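PDB 4AWT: SYE1 from Shewanella oneidensis, which binds FMN and probably works as an Old Yellow Enzyme-type flavin oxidoreductase, acting on CH-CH groups with NAD or NADP as partner. Local coordinates for residues 185-188 against 189-192; 88-92 against 93-97. The protein carries 1 engineered substitution. All blocks are in the same frame, centred on the assembly; numbering follows the deposited sequence.

Interaction 1: residues 185-188 against 189-192; sequences GYLI and NQFI. With BOG (octyl beta-D-glucopyranoside), chain D.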
ATOM      1  N   GLY A 185      -0.700  -5.501   8.462  1.00  6.74           N
ATOM      2  CA  GLY A 185      -1.677  -6.309   9.142  1.00  7.10           C
ATOM      3  C   GLY A 185      -2.849  -6.760   8.298  1.00  5.91           C
ATOM      4  O   GLY A 185      -3.797  -7.335   8.864  1.00  6.72           O
ATOM      5  N   TYR A 186      -2.813  -6.553   6.991  1.00  5.81           N
ATOM      6  CA  TYR A 186      -3.933  -6.898   6.111  1.00  5.69           C
ATOM      7  C   TYR A 186      -3.864  -8.359   5.702  1.00  5.51           C
ATOM      8  O   TYR A 186      -3.165  -9.152   6.295  1.00  5.98           O
ATOM      9  CB  TYR A 186      -4.055  -5.836   5.012  1.00  6.02           C
ATOM     10  CG  TYR A 186      -4.351  -4.482   5.623  1.00  6.15           C
ATOM     11  CD1 TYR A 186      -5.523  -4.254   6.333  1.00  6.30           C
ATOM     12  CD2 TYR A 186      -3.456  -3.432   5.485  1.00  6.66           C
ATOM     13  CE1 TYR A 186      -5.808  -3.032   6.893  1.00  6.52           C
ATOM     14  CE2 TYR A 186      -3.730  -2.204   6.033  1.00  7.10           C
ATOM     15  CZ  TYR A 186      -4.889  -1.979   6.745  1.00  6.89           C
ATOM     16  OH  TYR A 186      -5.105  -0.751   7.282  1.00  7.84           O
ATOM     17  N   LEU A 187      -4.709  -8.784   4.729  1.00  5.74           N
ATOM     18  CA  LEU A 187      -4.970 -10.207   4.560  1.00  5.78           C
ATOM     19  C   LEU A 187      -3.722 -11.024   4.357  1.00  5.81           C
ATOM     20  O   LEU A 187      -3.515 -12.044   5.030  1.00  6.35           O
ATOM     21  CB  LEU A 187      -5.919 -10.451   3.377  1.00  5.90           C
ATOM     22  CG  LEU A 187      -6.265 -11.927   3.193  1.00  6.45           C
ATOM     23  CD1 LEU A 187      -7.018 -12.525   4.358  1.00  7.37           C
ATOM     24  CD2 LEU A 187      -7.047 -12.099   1.891  1.00  7.52           C
ATOM     25  N   ILE A 188      -2.889 -10.650   3.389  1.00  6.17           N
ATOM     26  CA  ILE A 188      -1.712 -11.479   3.131  1.00  6.31           C
ATOM     27  C   ILE A 188      -0.809 -11.517   4.357  1.00  6.22           C
ATOM     28  O   ILE A 188      -0.229 -12.557   4.700  1.00  6.58           O
ATOM     29  CB  ILE A 188      -0.999 -11.058   1.846  1.00  6.86           C
ATOM     30  CG1 ILE A 188      -1.975 -11.197   0.647  1.00  9.11           C
ATOM     31  CG2 ILE A 188       0.265 -11.872   1.628  1.00  7.05           C
ATOM     32  CD1 ILE A 188      -1.451 -10.662  -0.603  1.00 10.91           C
ATOM     33  N   ASN A 189      -0.681 -10.371   5.033  1.00  6.21           N
ATOM     34  CA  ASN A 189       0.113 -10.303   6.242  1.00  6.07           C
ATOM     35  C   ASN A 189      -0.432 -11.197   7.341  1.00  6.41           C
ATOM     36  O   ASN A 189       0.356 -11.692   8.173  1.00  6.88           O
ATOM     37  CB  ASN A 189       0.220  -8.826   6.614  1.00  6.42           C
ATOM     38  CG  ASN A 189       1.280  -8.398   7.591  1.00  6.73           C
ATOM     39  OD1 ASN A 189       1.478  -7.179   7.727  1.00  7.45           O
ATOM     40  ND2 ASN A 189       1.990  -9.315   8.210  1.00  7.53           N
ATOM     41  N   GLN A 190      -1.745 -11.428   7.374  1.00  6.23           N
ATOM     42  CA  GLN A 190      -2.370 -12.338   8.320  1.00  6.56           C
ATOM     43  C   GLN A 190      -1.992 -13.812   8.055  1.00  6.47           C
ATOM     44  O   GLN A 190      -2.139 -14.611   8.969  1.00  7.89           O
ATOM     45  CB  GLN A 190      -3.892 -12.181   8.277  1.00  6.53           C
ATOM     46  CG  GLN A 190      -4.363 -10.832   8.814  1.00  6.55           C
ATOM     47  CD  GLN A 190      -5.666 -10.351   8.259  1.00  6.18           C
ATOM     48  OE1 GLN A 190      -6.612 -11.141   8.013  1.00  7.10           O
ATOM     49  NE2 GLN A 190      -5.790  -9.070   8.023  1.00  6.31           N
ATOM     50  N   PHE A 191      -1.533 -14.127   6.862  1.00  6.44           N
ATOM     51  CA  PHE A 191      -0.933 -15.422   6.573  1.00  6.65           C
ATOM     52  C   PHE A 191       0.561 -15.462   6.892  1.00  6.87           C
ATOM     53  O   PHE A 191       1.062 -16.455   7.398  1.00  7.39           O
ATOM     54  CB  PHE A 191      -1.125 -15.845   5.112  1.00  6.99           C
ATOM     55  CG  PHE A 191      -2.514 -16.323   4.765  1.00  6.90           C
ATOM     56  CD1 PHE A 191      -3.562 -15.427   4.562  1.00  7.62           C
ATOM     57  CD2 PHE A 191      -2.790 -17.679   4.675  1.00  7.46           C
ATOM     58  CE1 PHE A 191      -4.817 -15.871   4.227  1.00  8.66           C
ATOM     59  CE2 PHE A 191      -4.046 -18.126   4.358  1.00  8.01           C
ATOM     60  CZ  PHE A 191      -5.052 -17.225   4.127  1.00  8.17           C
ATOM     61  N   ILE A 192       1.287 -14.393   6.558  1.00  6.50           N
ATOM     62  CA  ILE A 192       2.748 -14.397   6.711  1.00  6.31           C
ATOM     63  C   ILE A 192       3.163 -14.530   8.154  1.00  6.69           C
ATOM     64  O   ILE A 192       4.093 -15.274   8.484  1.00  7.49           O
ATOM     65  CB  ILE A 192       3.360 -13.121   6.100  1.00  6.64           C
ATOM     66  CG1 ILE A 192       3.147 -13.045   4.604  1.00  6.65           C
ATOM     67  CG2 ILE A 192       4.852 -13.029   6.451  1.00  7.20           C
ATOM     68  CD1 ILE A 192       3.520 -11.710   3.968  1.00  7.63           C
TER
HETATM   69  C1  BOG D 502      -5.612   3.756   8.948  0.51 11.00           C
HETATM   70  O1  BOG D 502      -5.794   4.869   9.779  0.51 11.58           O
HETATM   71  C2  BOG D 502      -5.867   4.071   7.508  0.51 11.22           C
HETATM   72  O2  BOG D 502      -7.217   4.414   7.281  0.51 12.62           O
HETATM   73  C3  BOG D 502      -5.560   2.884   6.582  0.51 10.34           C
HETATM   74  O3  BOG D 502      -5.588   3.288   5.241  0.51 11.87           O
HETATM   75  C4  BOG D 502      -4.123   2.428   6.868  0.51  9.40           C
HETATM   76  O4  BOG D 502      -3.852   1.306   6.098  0.51 10.28           O
HETATM   77  C5  BOG D 502      -3.889   2.157   8.350  0.51  9.95           C
HETATM   78  O5  BOG D 502      -4.202   3.358   9.028  0.51  8.52           O
HETATM   79  C6  BOG D 502      -2.465   1.754   8.635  0.51  9.65           C
HETATM   80  O6  BOG D 502      -2.422   1.450  10.018  0.51  8.16           O
HETATM   81  C1' BOG D 502      -6.126   4.563  11.113  0.51 15.15           C
HETATM   82  C2' BOG D 502      -6.500   5.763  11.978  0.51 23.21           C
HETATM   83  C3' BOG D 502      -5.557   6.921  11.863  0.51 30.21           C
HETATM   84  C4' BOG D 502      -5.546   8.032  12.907  0.51 33.03           C
HETATM   85  C5' BOG D 502      -5.862   9.347  12.188  0.51 33.45           C
HETATM   86  C6' BOG D 502      -7.241   9.867  12.599  0.51 31.53           C
HETATM   87  C7' BOG D 502      -7.557  11.173  11.847  0.51 28.70           C
HETATM   88  C8' BOG D 502      -8.605  11.895  12.684  0.51 33.30           C
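Gly185 is gripped at both of its backbone polar atoms by side chains from the following turn. Its N-H reaches Asn189 OD1 at 2.8 Å, about 47° above the plane of that carbonyl. Asn189 CG lies anti to its own backbone N (chi1 -163°), which brings OD1 back to Gly185 N. Gln190 NE2 bonds to Gly185 O at 2.8 Å, nearly straight at 170°, with the oxygen close to the plane of the amide. A leucine in place of Gln190 would probably leave Gly185 O and Val104 O without their NE2 donor, and Ser120 OG and Arg106 N without the OE1 they bond to.

These grips tie the loop after strand 177-181 of the TIM barrel to the opening turn of helix 187-192, where Gln190 N donates to Tyr186 O at 2.9 Å. Two residues further on, Ile188 O receives two N-H groups, Ile192 N in its carbonyl plane and Phe191 N well above it.

The apolar side has no such bonds, only touching carbons, and is buried too: Leu187 and Ile188 pack on Phe213 of helix 212-225. Leu187 CD1 stands 4.0 Å from Phe191 CE1, the side chains alongside each other, and Ile188 CG2 is as far from Ile192 CD1. Tyr186 leaves the turn for the ligand pocket, where its OH, also bonded to Tyr68, meets O4 of the bound octyl glucoside at 2.7 Å.

Interaction 2: residues 88-92 against 93-97; sequences EAVHA and KGCAI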
ATOM      1  N   GLU A  88      -4.937   9.513 -16.115  1.00  7.46           N
ATOM      2  CA  GLU A  88      -4.774  10.501 -17.174  1.00  7.87           C
ATOM      3  C   GLU A  88      -4.194  11.802 -16.630  1.00  7.86           C
ATOM      4  O   GLU A  88      -3.308  12.413 -17.232  1.00  8.61           O
ATOM      5  CB  GLU A  88      -6.097  10.770 -17.905  1.00  8.82           C
ATOM      6  CG  GLU A  88      -6.534   9.640 -18.792  1.00 10.68           C
ATOM      7  CD  GLU A  88      -5.630   9.362 -19.947  1.00 13.35           C
ATOM      8  OE1 GLU A  88      -5.201  10.371 -20.596  1.00 16.04           O
ATOM      9  OE2 GLU A  88      -5.288   8.191 -20.202  1.00 15.65           O
ATOM     10  N   ALA A  89      -4.734  12.246 -15.494  1.00  7.66           N
ATOM     11  CA  ALA A  89      -4.265  13.503 -14.924  1.00  7.90           C
ATOM     12  C   ALA A  89      -2.805  13.416 -14.509  1.00  7.40           C
ATOM     13  O   ALA A  89      -1.997  14.316 -14.758  1.00  8.72           O
ATOM     14  CB  ALA A  89      -5.148  13.882 -13.752  1.00  8.61           C
ATOM     15  N   VAL A  90      -2.443  12.329 -13.852  1.00  7.21           N
ATOM     16  CA  VAL A  90      -1.084  12.115 -13.406  1.00  6.99           C
ATOM     17  C   VAL A  90      -0.106  11.989 -14.590  1.00  7.37           C
ATOM     18  O   VAL A  90       0.976  12.586 -14.597  1.00  8.02           O
ATOM     19  CB  VAL A  90      -1.015  10.897 -12.480  1.00  6.96           C
ATOM     20  CG1 VAL A  90       0.416  10.484 -12.197  1.00  7.62           C
ATOM     21  CG2 VAL A  90      -1.755  11.206 -11.185  1.00  7.38           C
ATOM     22  N   HIS A  91      -0.502  11.232 -15.597  1.00  7.40           N
ATOM     23  CA  HIS A  91       0.367  11.071 -16.755  1.00  7.78           C
ATOM     24  C   HIS A  91       0.519  12.393 -17.516  1.00  8.14           C
ATOM     25  O   HIS A  91       1.611  12.598 -18.100  1.00 10.01           O
ATOM     26  CB  HIS A  91      -0.210  10.009 -17.678  1.00  7.97           C
ATOM     27  CG  HIS A  91       0.026   8.639 -17.116  1.00  7.81           C
ATOM     28  ND1 HIS A  91      -0.839   7.580 -17.292  1.00  9.35           N
ATOM     29  CD2 HIS A  91       1.008   8.158 -16.372  1.00  8.36           C
ATOM     30  CE1 HIS A  91      -0.346   6.522 -16.686  1.00  9.78           C
ATOM     31  NE2 HIS A  91       0.775   6.811 -16.123  1.00  8.83           N
ATOM     32  N   ALA A  92      -0.468  13.242 -17.501  1.00  8.29           N
ATOM     33  CA  ALA A  92      -0.328  14.555 -18.154  1.00  8.65           C
ATOM     34  C   ALA A  92       0.758  15.401 -17.489  1.00  8.32           C
ATOM     35  O   ALA A  92       1.318  16.276 -18.121  1.00  9.43           O
ATOM     36  CB  ALA A  92      -1.651  15.279 -18.141  1.00 10.66           C
ATOM     37  N   LYS A  93       1.071  15.109 -16.230  1.00  9.40           N
ATOM     38  CA  LYS A  93       2.149  15.752 -15.519  0.59 10.22           C
ATOM     39  C   LYS A  93       3.486  15.089 -15.681  1.00 11.64           C
ATOM     40  O   LYS A  93       4.553  15.589 -15.265  1.00 18.42           O
ATOM     41  CB  LYS A  93       1.958  15.804 -14.011  0.59 11.19           C
ATOM     42  CG  LYS A  93       0.637  16.442 -13.675  0.59 10.25           C
ATOM     43  CD  LYS A  93       0.397  17.844 -14.265  0.59 13.16           C
ATOM     44  CE  LYS A  93      -0.868  18.387 -13.568  0.59 16.16           C
ATOM     45  NZ  LYS A  93      -1.134  19.739 -14.136  0.59 20.37           N
ATOM     46  N   GLY A  94       3.602  13.978 -16.361  0.50 11.25           N
ATOM     47  CA  GLY A  94       4.917  13.312 -16.395  0.50 11.78           C
ATOM     48  C   GLY A  94       5.157  12.596 -15.072  0.50 11.23           C
ATOM     49  O   GLY A  94       5.856  13.114 -14.251  0.50 12.91           O
ATOM     50  N   CYS A  95       4.573  11.456 -14.860  0.50 11.16           N
ATOM     51  CA  CYS A  95       4.759  10.806 -13.568  1.00  8.37           C
ATOM     52  C   CYS A  95       4.264   9.384 -13.817  1.00  9.54           C
ATOM     53  O   CYS A  95       3.470   9.153 -14.713  1.00 17.87           O
ATOM     54  CB  CYS A  95       4.045  11.441 -12.400  1.00  9.04           C
ATOM     55  SG  CYS A  95       4.321  10.729 -10.788  1.00  9.56           S
ATOM     56  N   ALA A  96       4.765   8.447 -13.076  1.00  8.58           N
ATOM     57  CA  ALA A  96       4.317   7.047 -13.074  1.00  8.39           C
ATOM     58  C   ALA A  96       3.429   6.812 -11.873  1.00  6.63           C
ATOM     59  O   ALA A  96       3.654   7.370 -10.807  1.00  6.96           O
ATOM     60  CB  ALA A  96       5.508   6.103 -13.020  1.00 10.68           C
ATOM     61  N   ILE A  97       2.414   5.952 -12.052  1.00  6.37           N
ATOM     62  CA  ILE A  97       1.502   5.670 -10.961  1.00  5.77           C
ATOM     63  C   ILE A  97       1.142   4.182 -10.951  1.00  5.66           C
ATOM     64  O   ILE A  97       0.773   3.605 -11.981  1.00  6.47           O
ATOM     65  CB  ILE A  97       0.273   6.566 -11.015  1.00  6.47           C
ATOM     66  CG1 ILE A  97      -0.646   6.305  -9.812  1.00  6.91           C
ATOM     67  CG2 ILE A  97      -0.484   6.502 -12.329  1.00  8.13           C
ATOM     68  CD1 ILE A  97      -1.750   7.332  -9.601  1.00  9.44           C
TER
HETATM   69  O   HOH W   1       3.575  10.462 -17.642  1.00 26.79           O
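The His91 ring turns an edge to the chain beyond its helix: CD2 comes within 3.1 Å of Cys95 O, which lies in the ring plane. Ile97 CG2 stands 4.0 Å from the ring's NE2, the two side chains crossing at about a right angle. NE2 is hydrogen-bonded to Asp176, which should help fix the turn of the ring, and the same carboxylate oxygen takes the Ile97 N-H at the start of the strand.

Past the ring's helical turn the chain leaves the helix at Gly94, whose N-H bonds to His91 O at 3.0 Å. At the backbone angles of Gly94 there is no room for a CB beside Lys93 O, so glycine is needed. A water spans the bend, donating a hydrogen bond to His91 O and accepting one from Cys95 N. Lys93, Gly94 and Cys95 were modelled in two conformations; their contacts are those of one.

Val90 CG1, anti to the backbone N (chi1 169°), packs on Cys95 CB at 3.8 Å and Ile97 CG2 at 4.1 Å. The turn carries the chain from helix 77-92 into strand 96-102, closing a beta-alpha-beta unit, with Val90 on Tyr45 of helix 39-46 and both Val90 and Ile97 on Ile54 of strand 53-60.

Overall arrangement
Along the chain interaction 2 comes first, and the two lie on opposite sides of the chain's centre, with centres about 31 Å apart and nearest atoms about 18 Å apart. Both belong to the same eight-stranded parallel barrel. Interaction 2 leads into strand 96-102, and interaction 1 follows strand 177-181, its neighbour in the sheet. One therefore lies where the chain enters a strand and the other beyond where it leaves one. Only the latter reaches the ligand pocket: the Tyr186 side chain is about 6 Å from FMN, whereas that of Ile97 is about 12 Å away. Interaction 2 is packing at the end of the barrel where strand 96-102 begins, away from the flavin.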